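Local atomic coordinates of choline kinase (Cryptosporidium parvum, PDB entry 3MES), a protein that probably phosphorylates choline, and perhaps ethanolamine, at the expense of ATP, and binds ADP and magnesium. Residues Ser177-Asn182 with Ser335-Gln340; Ile197-Ile202 with Glu243-Glu248; Glu252-Leu255 with Phe260-Val263; Met356-Glu361 with Asn418-Asn423. All blocks are in the same frame, centred on the assembly; numbering follows the deposited sequence.

Followed from the N terminus, the chain shows how a few contacts can join distant parts of a helical lobe. Interaction 1 opens at the end of helix 165-179 and closes about 150 residues later on helix 327-342. Two shorter loops lie within that span, one after the other: interaction 2 joins helix 198-214 to the approach to helix 247-254, and interaction 3 ties the end of that helix to strand 262-265. Interaction 4 follows in series, bringing the C-terminal tail back to helix 351-362. None of the loops cross. Interaction 3 touches all the others, through Val263 to interaction 1, Leu262 to interaction 2 and Phe260 to interaction 4.

Interaction 1 of 4, residues Ser177-Asn182 with Ser335-Gln340; sequences SLHIIN and SVYLSQ
Ser177 is the first residue of its segment to meet helix 327-342. Its OG lies 2.8 Å from Gln340 NE2, but the angle is too poor for a hydrogen bond, and the amide nitrogen is instead bonded to the carbonyl of Lys173, one turn back on the same helix as the serine. With CG anti to its backbone N (chi1 170°), Gln340 brings CG within 3.6 Å of Ser177 N; the bend at the next torsion then turns the amide toward the serine. One of the glutamine's own neighbours, Ser339, folds back on its helix: OG and N of Ser339 reach Ser335 O from opposite faces of that carbonyl, with Ser339 OG 2.7 Å from Ser335 O. In the bilobal kinase-like fold of this family, the contact thus joins two helices of the predominantly helical lobe, and His166 of the second subunit packs on Val336, Ser339 and Gln340. Further along, His179 carries the one hydrogen bond between the segments, ND1 to Tyr337 OH at 2.6 Å, with an angle of 148°. The hydroxyl lies near the imidazole plane, while the histidine nitrogen lies at the edge of the phenol, in its plane; the two rings stand nearly perpendicular, at 81°. His179 NE2 is bonded to Asp297 OD2, so partners at both nitrogens fix the ring's rotation, and Val263 touches both His179 and Tyr337.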
# COMPACT_ATOMS: atom_id res chain seq x y z
N SER B 177 8.37 6.68 -3.03
CA SER B 177 7.70 7.98 -3.06
C SER B 177 8.53 9.04 -2.37
O SER B 177 8.49 10.22 -2.73
CB SER B 177 6.33 7.89 -2.40
OG SER B 177 5.37 7.36 -3.30
N LEU B 178 9.29 8.62 -1.36
CA LEU B 178 10.11 9.53 -0.57
C LEU B 178 11.43 9.81 -1.29
O LEU B 178 11.97 10.91 -1.20
CB LEU B 178 10.37 8.92 0.81
CG LEU B 178 11.13 9.73 1.86
CD1 LEU B 178 12.58 9.30 1.95
CD2 LEU B 178 11.00 11.23 1.61
N HIS B 179 11.92 8.82 -2.02
CA HIS B 179 13.20 8.92 -2.70
C HIS B 179 13.21 9.93 -3.85
O HIS B 179 14.23 10.57 -4.10
CB HIS B 179 13.64 7.55 -3.20
CG HIS B 179 14.35 6.73 -2.16
ND1 HIS B 179 15.25 5.74 -2.49
CD2 HIS B 179 14.31 6.78 -0.81
CE1 HIS B 179 15.73 5.20 -1.38
NE2 HIS B 179 15.17 5.81 -0.35
N ILE B 180 12.09 10.07 -4.55
CA ILE B 180 12.04 10.88 -5.76
C ILE B 180 11.87 12.39 -5.53
O ILE B 180 12.01 13.18 -6.46
CB ILE B 180 10.94 10.39 -6.74
CG1 ILE B 180 9.59 10.27 -6.01
CG2 ILE B 180 11.32 9.06 -7.35
CD1 ILE B 180 8.87 11.59 -5.86
N ILE B 181 11.58 12.78 -4.29
CA ILE B 181 11.28 14.19 -4.00
C ILE B 181 12.39 15.15 -4.42
O ILE B 181 12.11 16.29 -4.79
CB ILE B 181 10.94 14.41 -2.51
CG1 ILE B 181 12.15 14.08 -1.63
CG2 ILE B 181 9.72 13.60 -2.11
CD1 ILE B 181 11.86 14.14 -0.15
N ASN B 182 13.64 14.70 -4.37
CA ASN B 182 14.77 15.57 -4.69
C ASN B 182 14.97 15.75 -6.19
O ASN B 182 15.85 16.50 -6.61
CB ASN B 182 16.06 15.07 -4.04
CG ASN B 182 16.57 13.78 -4.66
OD1 ASN B 182 17.74 13.67 -5.04
ND2 ASN B 182 15.69 12.79 -4.77
N SER B 335 11.48 -4.40 -7.65
CA SER B 335 10.59 -4.24 -8.80
C SER B 335 9.51 -3.21 -8.50
O SER B 335 9.18 -2.37 -9.34
CB SER B 335 9.95 -5.57 -9.18
OG SER B 335 10.94 -6.51 -9.54
N VAL B 336 8.94 -3.29 -7.30
CA VAL B 336 7.91 -2.35 -6.89
C VAL B 336 8.50 -0.96 -6.68
O VAL B 336 7.89 0.04 -7.05
CB VAL B 336 7.22 -2.81 -5.59
CG1 VAL B 336 6.20 -1.77 -5.13
CG2 VAL B 336 6.55 -4.16 -5.79
N TYR B 337 9.68 -0.92 -6.08
CA TYR B 337 10.39 0.33 -5.86
C TYR B 337 10.57 1.09 -7.17
O TYR B 337 10.16 2.25 -7.29
CB TYR B 337 11.76 0.06 -5.21
CG TYR B 337 12.65 1.28 -5.11
CD1 TYR B 337 12.57 2.13 -4.02
CD2 TYR B 337 13.58 1.57 -6.10
CE1 TYR B 337 13.38 3.25 -3.92
CE2 TYR B 337 14.39 2.68 -6.02
CZ TYR B 337 14.29 3.52 -4.92
OH TYR B 337 15.10 4.63 -4.83
N LEU B 338 11.17 0.43 -8.15
CA LEU B 338 11.45 1.04 -9.44
C LEU B 338 10.18 1.42 -10.19
O LEU B 338 10.13 2.45 -10.86
CB LEU B 338 12.31 0.12 -10.30
CG LEU B 338 13.75 -0.07 -9.81
CD1 LEU B 338 14.46 -1.16 -10.61
CD2 LEU B 338 14.51 1.24 -9.90
N SER B 339 9.16 0.58 -10.08
CA SER B 339 7.87 0.89 -10.68
C SER B 339 7.38 2.22 -10.13
O SER B 339 6.75 3.00 -10.84
CB SER B 339 6.85 -0.22 -10.39
OG SER B 339 7.26 -1.44 -10.98
N GLN B 340 7.68 2.47 -8.86
CA GLN B 340 7.25 3.70 -8.19
C GLN B 340 8.13 4.89 -8.58
O GLN B 340 7.61 5.94 -8.95
CB GLN B 340 7.26 3.50 -6.67
CG GLN B 340 7.08 4.78 -5.86
CD GLN B 340 5.67 5.34 -5.95
OE1 GLN B 340 5.32 6.02 -6.91
NE2 GLN B 340 4.86 5.08 -4.93

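Interaction 2 of 4, residues Ile197-Ile202 with Glu243-Glu248; sequences ILFKRI and EKFSME
Phe199 and Phe245 are the two residues that touch here; their first torsions differ, and each sets where its ring lies. The ring of Phe199 leaves its helix beside the backbone N, with CG trans to the carbonyl carbon (chi1 -58°), which carries the CD2-CE2 side of the ring out to the facing segment. Phe245, in extended chain, instead has CG trans to its backbone N (chi1 168°). The backbone itself points CB at Phe199, and the torsion sets the ring beside it. Phe199 CE2 lies 3.9 Å from Phe245 CB and 3.9 Å from Phe245 CD1, and Phe199 CD2 follows at 4.1 Å from Phe245 CD1. The rings are inclined at 60° with centroids 5.9 Å apart, an oblique pairing that is neither a stack nor a T-shape. Within its own segment Phe199 has a further neighbour: Leu198 CG sits over the centre of one ring face, 3.7 Å above the plane. Just beyond Phe245 the chain turns helical, and Ser246 is the N-cap, its OG bonded to Arg249 N. Phe245 itself is steadied at the backbone, where its N is bonded to Glu236 OE1. The aromatic pair therefore holds the first turn of helix 198-214 against the lead-in to helix 247-254. Helix 235-239 packs on Phe199 through Glu236 and Ile239, while Leu198 reaches helix 364-376 and strand 290-293.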
# COMPACT_ATOMS: atom_id res chain seq x y z
N ILE B 197 25.35 11.00 2.05
CA ILE B 197 25.83 11.18 3.41
C ILE B 197 26.57 9.96 3.94
O ILE B 197 27.21 10.02 4.99
CB ILE B 197 24.66 11.52 4.36
CG1 ILE B 197 25.18 12.09 5.67
CG2 ILE B 197 23.79 10.28 4.58
CD1 ILE B 197 24.10 12.64 6.56
N LEU B 198 26.48 8.85 3.21
CA LEU B 198 26.94 7.56 3.72
C LEU B 198 28.37 7.57 4.25
O LEU B 198 28.65 7.01 5.31
CB LEU B 198 26.75 6.45 2.68
CG LEU B 198 27.63 6.45 1.43
CD1 LEU B 198 27.50 5.11 0.72
CD2 LEU B 198 27.27 7.59 0.49
N PHE B 199 29.28 8.22 3.52
CA PHE B 199 30.68 8.27 3.93
C PHE B 199 30.93 9.31 5.02
O PHE B 199 31.53 9.01 6.05
CB PHE B 199 31.59 8.51 2.73
CG PHE B 199 31.46 7.46 1.66
CD1 PHE B 199 31.78 6.14 1.93
CD2 PHE B 199 31.01 7.79 0.39
CE1 PHE B 199 31.66 5.17 0.95
CE2 PHE B 199 30.90 6.83 -0.59
CZ PHE B 199 31.22 5.52 -0.31
N LYS B 200 30.47 10.53 4.79
CA LYS B 200 30.61 11.60 5.77
C LYS B 200 30.16 11.11 7.14
O LYS B 200 30.88 11.24 8.13
CB LYS B 200 29.79 12.82 5.37
CG LYS B 200 30.09 13.35 3.98
CD LYS B 200 29.20 14.53 3.65
CE LYS B 200 29.34 14.93 2.19
NZ LYS B 200 28.48 16.10 1.86
N ARG B 201 28.95 10.56 7.19
CA ARG B 201 28.36 10.10 8.44
C ARG B 201 29.24 9.04 9.11
O ARG B 201 29.45 9.08 10.32
CB ARG B 201 26.95 9.56 8.20
CG ARG B 201 26.28 8.96 9.42
CD ARG B 201 24.78 8.85 9.21
NE ARG B 201 24.14 10.16 9.19
CZ ARG B 201 22.87 10.38 8.85
NH1 ARG B 201 22.10 9.37 8.48
NH2 ARG B 201 22.38 11.61 8.87
N ILE B 202 29.76 8.11 8.31
CA ILE B 202 30.63 7.07 8.84
C ILE B 202 31.90 7.67 9.45
O ILE B 202 32.29 7.30 10.56
CB ILE B 202 31.03 6.04 7.76
CG1 ILE B 202 29.86 5.09 7.49
CG2 ILE B 202 32.25 5.26 8.20
CD1 ILE B 202 30.16 4.03 6.45
N GLU B 243 37.33 2.88 -7.03
CA GLU B 243 37.57 4.31 -7.10
C GLU B 243 37.07 4.99 -5.83
O GLU B 243 36.11 4.53 -5.21
CB GLU B 243 36.85 4.88 -8.33
CG GLU B 243 37.12 6.34 -8.61
CD GLU B 243 36.84 6.69 -10.05
OE1 GLU B 243 36.99 5.80 -10.92
OE2 GLU B 243 36.48 7.86 -10.33
N LYS B 244 37.71 6.08 -5.44
CA LYS B 244 37.25 6.86 -4.30
C LYS B 244 36.02 7.66 -4.72
O LYS B 244 35.73 7.81 -5.91
CB LYS B 244 38.35 7.79 -3.78
CG LYS B 244 39.63 7.06 -3.41
CD LYS B 244 40.37 7.76 -2.28
CE LYS B 244 39.55 7.73 -1.00
NZ LYS B 244 39.18 6.34 -0.61
N PHE B 245 35.29 8.18 -3.74
CA PHE B 245 34.05 8.89 -4.04
C PHE B 245 34.26 10.27 -4.66
O PHE B 245 35.05 11.07 -4.17
CB PHE B 245 33.17 9.04 -2.81
CG PHE B 245 32.03 10.01 -3.01
CD1 PHE B 245 30.77 9.55 -3.34
CD2 PHE B 245 32.24 11.37 -2.89
CE1 PHE B 245 29.73 10.44 -3.54
CE2 PHE B 245 31.21 12.27 -3.09
CZ PHE B 245 29.95 11.80 -3.42
N SER B 246 33.54 10.52 -5.74
CA SER B 246 33.41 11.85 -6.31
C SER B 246 31.99 11.96 -6.85
O SER B 246 31.33 10.94 -7.08
CB SER B 246 34.43 12.06 -7.43
OG SER B 246 34.19 11.18 -8.52
N MET B 247 31.52 13.18 -7.05
CA MET B 247 30.19 13.37 -7.63
C MET B 247 30.24 12.88 -9.07
O MET B 247 29.22 12.55 -9.67
CB MET B 247 29.79 14.84 -7.59
CG MET B 247 28.29 15.04 -7.44
SD MET B 247 27.65 14.21 -5.98
CE MET B 247 28.84 14.74 -4.75
N GLU B 248 31.45 12.83 -9.61
CA GLU B 248 31.70 12.34 -10.95
C GLU B 248 31.49 10.83 -10.98
O GLU B 248 30.67 10.32 -11.74
CB GLU B 248 33.14 12.68 -11.35
CG GLU B 248 33.41 12.76 -12.84
CD GLU B 248 34.72 13.45 -13.15
OE1 GLU B 248 34.99 14.52 -12.55
OE2 GLU B 248 35.48 12.94 -14.00

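Interaction 3 of 4, residues Glu252-Leu255 with Phe260-Val263; sequences ELKL and FSLV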
# COMPACT_ATOMS: atom_id res chain seq x y z
N GLU B 252 28.39 8.61 -12.90
CA GLU B 252 28.74 7.53 -13.81
C GLU B 252 28.12 6.22 -13.34
O GLU B 252 27.58 5.45 -14.13
CB GLU B 252 30.26 7.38 -13.93
CG GLU B 252 30.70 6.36 -14.97
CD GLU B 252 32.19 6.08 -14.93
OE1 GLU B 252 32.89 6.62 -14.04
OE2 GLU B 252 32.67 5.30 -15.78
N LEU B 253 28.19 5.98 -12.03
CA LEU B 253 27.65 4.76 -11.45
C LEU B 253 26.13 4.67 -11.59
O LEU B 253 25.59 3.58 -11.78
CB LEU B 253 28.06 4.63 -9.98
CG LEU B 253 29.32 3.81 -9.72
CD1 LEU B 253 30.36 4.06 -10.80
CD2 LEU B 253 29.89 4.08 -8.33
N LYS B 254 25.45 5.81 -11.51
CA LYS B 254 24.00 5.83 -11.69
C LYS B 254 23.61 5.33 -13.07
O LYS B 254 22.56 4.71 -13.25
CB LYS B 254 23.44 7.25 -11.47
CG LYS B 254 21.98 7.39 -11.84
CD LYS B 254 21.52 8.84 -11.77
CE LYS B 254 21.74 9.41 -10.38
NZ LYS B 254 21.43 10.87 -10.32
N LEU B 255 24.45 5.60 -14.06
CA LEU B 255 24.20 5.15 -15.42
C LEU B 255 24.11 3.63 -15.51
O LEU B 255 23.52 3.10 -16.45
CB LEU B 255 25.28 5.67 -16.38
CG LEU B 255 24.93 6.93 -17.18
CD1 LEU B 255 24.19 7.95 -16.32
CD2 LEU B 255 26.19 7.55 -17.78
N PHE B 260 22.80 3.38 -7.47
CA PHE B 260 23.71 4.49 -7.19
C PHE B 260 23.04 5.82 -7.52
O PHE B 260 23.69 6.85 -7.68
CB PHE B 260 25.01 4.31 -7.97
CG PHE B 260 25.75 3.04 -7.61
CD1 PHE B 260 26.58 3.00 -6.50
CD2 PHE B 260 25.61 1.90 -8.37
CE1 PHE B 260 27.26 1.84 -6.17
CE2 PHE B 260 26.28 0.74 -8.04
CZ PHE B 260 27.11 0.71 -6.94
N SER B 261 21.72 5.78 -7.61
CA SER B 261 20.93 6.98 -7.82
C SER B 261 20.96 7.83 -6.55
O SER B 261 21.02 7.30 -5.44
CB SER B 261 19.49 6.60 -8.16
OG SER B 261 18.74 7.73 -8.53
N LEU B 262 20.94 9.14 -6.72
CA LEU B 262 20.95 10.05 -5.58
C LEU B 262 19.52 10.44 -5.20
O LEU B 262 18.82 11.09 -5.97
CB LEU B 262 21.78 11.29 -5.87
CG LEU B 262 23.28 11.01 -5.99
CD1 LEU B 262 24.07 12.30 -6.16
CD2 LEU B 262 23.75 10.24 -4.76
N VAL B 263 19.11 10.02 -4.01
CA VAL B 263 17.73 10.22 -3.57
C VAL B 263 17.69 10.75 -2.15
O VAL B 263 18.69 10.71 -1.43
CB VAL B 263 16.96 8.89 -3.61
CG1 VAL B 263 17.17 8.20 -4.96
CG2 VAL B 263 17.42 7.99 -2.48
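Phe260 has CG on the backbone N side, opposite the carbonyl carbon (chi1 -60°), and this brings its ring beneath Leu253 of the preceding helix. Lys254 takes another course: its chain runs extended from the backbone and then bends at the third torsion (chi3 -58°), laying CE along the backbone of Ser261 and Leu262. The leucine meets the phenylalanine in two places. Near the backbones, Leu253 CB is 3.7 Å from Phe260 CB; further out, Leu253 CD2 stands over one face of the aromatic ring, 4.2 Å from the Phe260 ring centroid and 23° off the normal, a CH-pi contact displaced toward the rim. The lysine packs by its methylenes. Lys254 CB lies 3.8 Å from Phe260 O, and Lys254 CE comes within 3.6 Å of Ser261 CA and 3.8 Å of Leu262 N. What results is a tight helix-to-strand connection: only four residues separate the segments, and Lys254 and Phe260 have the nearest CA atoms across them as helix 247-254 gives way to strand 262-265. That strand pairs antiparallel with strand 290-293, Val263 being bonded through its backbone to Asn292. Phe260 extends the packing beyond the two segments, its ring meeting that of Phe363 and touching Leu421. No hydrogen bond spans the two segments. Cohesion between them therefore rests on dispersion and shape, with the CH-pi contact as its one directional element, and even the lysine contributes mainly as a hydrocarbon chain against the backbone.

Interaction 4 of 4, residues Met356-Glu361 with Asn418-Asn423; sequences MTKAVE and NSWLFN
Lys358 lies across one face of the Trp420 indole and packs closely where CE rests on the ring, though the modelled approach of its CG to the rim is too short to trust. Both side chains start from the crowded position between backbone N and carbonyl carbon (for Lys358, chi1 64°) and run antiparallel. Lys358 CE is 3.6 Å from the centroid of the Trp420 six-membered ring and 12° off its normal, a CH-pi contact over the face. The ammonium is further out and off-centre: Lys358 NZ is 4.3 Å from that centroid at 29°, in a cation-pi interaction. The indole is sandwiched, because Leu421 CB sits over the centre of the opposite face, 4.2 Å above the plane. At the far edge of the ring, Ala359 CB is 4.2 Å from Trp420 CH2, while Ala359 N lies near the ring plane. Trp420 NE1 is satisfied by Ile414 O, a bond that helps to set the rotation of the indole. The other side is looser. Asn418, Ser419 and Asn423 of the tail are exposed, with a type I turn from Trp420 to Asn423 closed by Asn423 N on Trp420 O at 2.8 Å. The tryptophan thus lays the C-terminal tail on helix 351-362, which also packs on helix 327-342 through Met356 and Thr357 and on helix 294-303 through Met356 and Val360; Glu361 adds a salt bridge to Lys405 of helix 391-411.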
# COMPACT_ATOMS: atom_id res chain seq x y z
N MET B 356 20.31 -4.30 -10.16
CA MET B 356 20.16 -3.47 -8.97
C MET B 356 20.11 -4.31 -7.70
O MET B 356 20.63 -3.90 -6.66
CB MET B 356 18.90 -2.60 -9.07
CG MET B 356 18.66 -1.74 -7.85
SD MET B 356 17.35 -0.52 -8.06
CE MET B 356 17.38 0.29 -6.47
N THR B 357 19.50 -5.48 -7.78
CA THR B 357 19.39 -6.35 -6.62
C THR B 357 20.77 -6.74 -6.09
O THR B 357 21.00 -6.70 -4.88
CB THR B 357 18.59 -7.62 -6.94
OG1 THR B 357 17.29 -7.26 -7.41
CG2 THR B 357 18.45 -8.48 -5.70
N LYS B 358 21.68 -7.10 -6.99
CA LYS B 358 23.01 -7.51 -6.58
C LYS B 358 23.86 -6.30 -6.17
O LYS B 358 24.73 -6.40 -5.31
CB LYS B 358 23.70 -8.33 -7.68
CG LYS B 358 23.96 -7.56 -8.96
CD LYS B 358 23.95 -8.48 -10.18
CE LYS B 358 25.12 -9.46 -10.15
NZ LYS B 358 25.25 -10.18 -11.46
N ALA B 359 23.60 -5.16 -6.80
CA ALA B 359 24.29 -3.93 -6.46
C ALA B 359 23.90 -3.47 -5.05
O ALA B 359 24.75 -3.02 -4.28
CB ALA B 359 23.98 -2.84 -7.47
N VAL B 360 22.62 -3.59 -4.73
CA VAL B 360 22.12 -3.19 -3.42
C VAL B 360 22.77 -3.99 -2.30
O VAL B 360 22.89 -3.52 -1.17
CB VAL B 360 20.58 -3.36 -3.32
CG1 VAL B 360 20.13 -3.24 -1.88
CG2 VAL B 360 19.88 -2.33 -4.19
N GLU B 361 23.18 -5.22 -2.61
CA GLU B 361 23.83 -6.08 -1.63
C GLU B 361 25.10 -5.44 -1.07
O GLU B 361 25.42 -5.59 0.10
CB GLU B 361 24.16 -7.44 -2.25
CG GLU B 361 22.97 -8.37 -2.37
CD GLU B 361 22.37 -8.71 -1.02
OE1 GLU B 361 21.32 -8.13 -0.67
OE2 GLU B 361 22.95 -9.55 -0.30
N ASN B 418 33.86 -3.90 -9.64
CA ASN B 418 34.49 -3.76 -10.95
C ASN B 418 34.64 -5.07 -11.72
O ASN B 418 35.07 -5.07 -12.87
CB ASN B 418 35.84 -3.05 -10.83
CG ASN B 418 36.80 -3.76 -9.89
OD1 ASN B 418 36.63 -4.94 -9.58
ND2 ASN B 418 37.82 -3.04 -9.44
N SER B 419 34.28 -6.18 -11.09
CA SER B 419 34.41 -7.49 -11.74
C SER B 419 33.14 -7.93 -12.46
O SER B 419 33.13 -8.97 -13.11
CB SER B 419 34.84 -8.56 -10.73
OG SER B 419 33.82 -8.82 -9.78
N TRP B 420 32.07 -7.14 -12.36
CA TRP B 420 30.82 -7.49 -13.02
C TRP B 420 30.00 -6.27 -13.45
O TRP B 420 29.47 -6.24 -14.57
CB TRP B 420 29.97 -8.42 -12.14
CG TRP B 420 29.39 -7.75 -10.92
CD1 TRP B 420 29.95 -7.67 -9.68
CD2 TRP B 420 28.12 -7.09 -10.82
NE1 TRP B 420 29.12 -6.99 -8.82
CE2 TRP B 420 27.99 -6.63 -9.50
CE3 TRP B 420 27.09 -6.84 -11.73
CZ2 TRP B 420 26.86 -5.93 -9.06
CZ3 TRP B 420 25.97 -6.15 -11.29
CH2 TRP B 420 25.87 -5.70 -9.97
N LEU B 421 29.90 -5.28 -12.58
CA LEU B 421 29.05 -4.11 -12.82
C LEU B 421 29.23 -3.50 -14.21
O LEU B 421 28.26 -3.07 -14.84
CB LEU B 421 29.29 -3.04 -11.75
CG LEU B 421 28.43 -1.78 -11.84
CD1 LEU B 421 26.95 -2.13 -11.77
CD2 LEU B 421 28.81 -0.79 -10.76
N PHE B 422 30.47 -3.47 -14.70
CA PHE B 422 30.77 -2.81 -15.96
C PHE B 422 30.80 -3.78 -17.15
O PHE B 422 31.13 -3.38 -18.27
CB PHE B 422 32.09 -2.04 -15.87
CG PHE B 422 32.19 -1.16 -14.65
CD1 PHE B 422 31.37 -0.06 -14.50
CD2 PHE B 422 33.11 -1.45 -13.66
CE1 PHE B 422 31.46 0.75 -13.38
CE2 PHE B 422 33.21 -0.64 -12.53
CZ PHE B 422 32.38 0.45 -12.40
N ASN B 423 30.47 -5.04 -16.90
CA ASN B 423 30.48 -6.05 -17.95
C ASN B 423 29.06 -6.34 -18.45
O ASN B 423 28.70 -5.98 -19.57
CB ASN B 423 31.14 -7.32 -17.46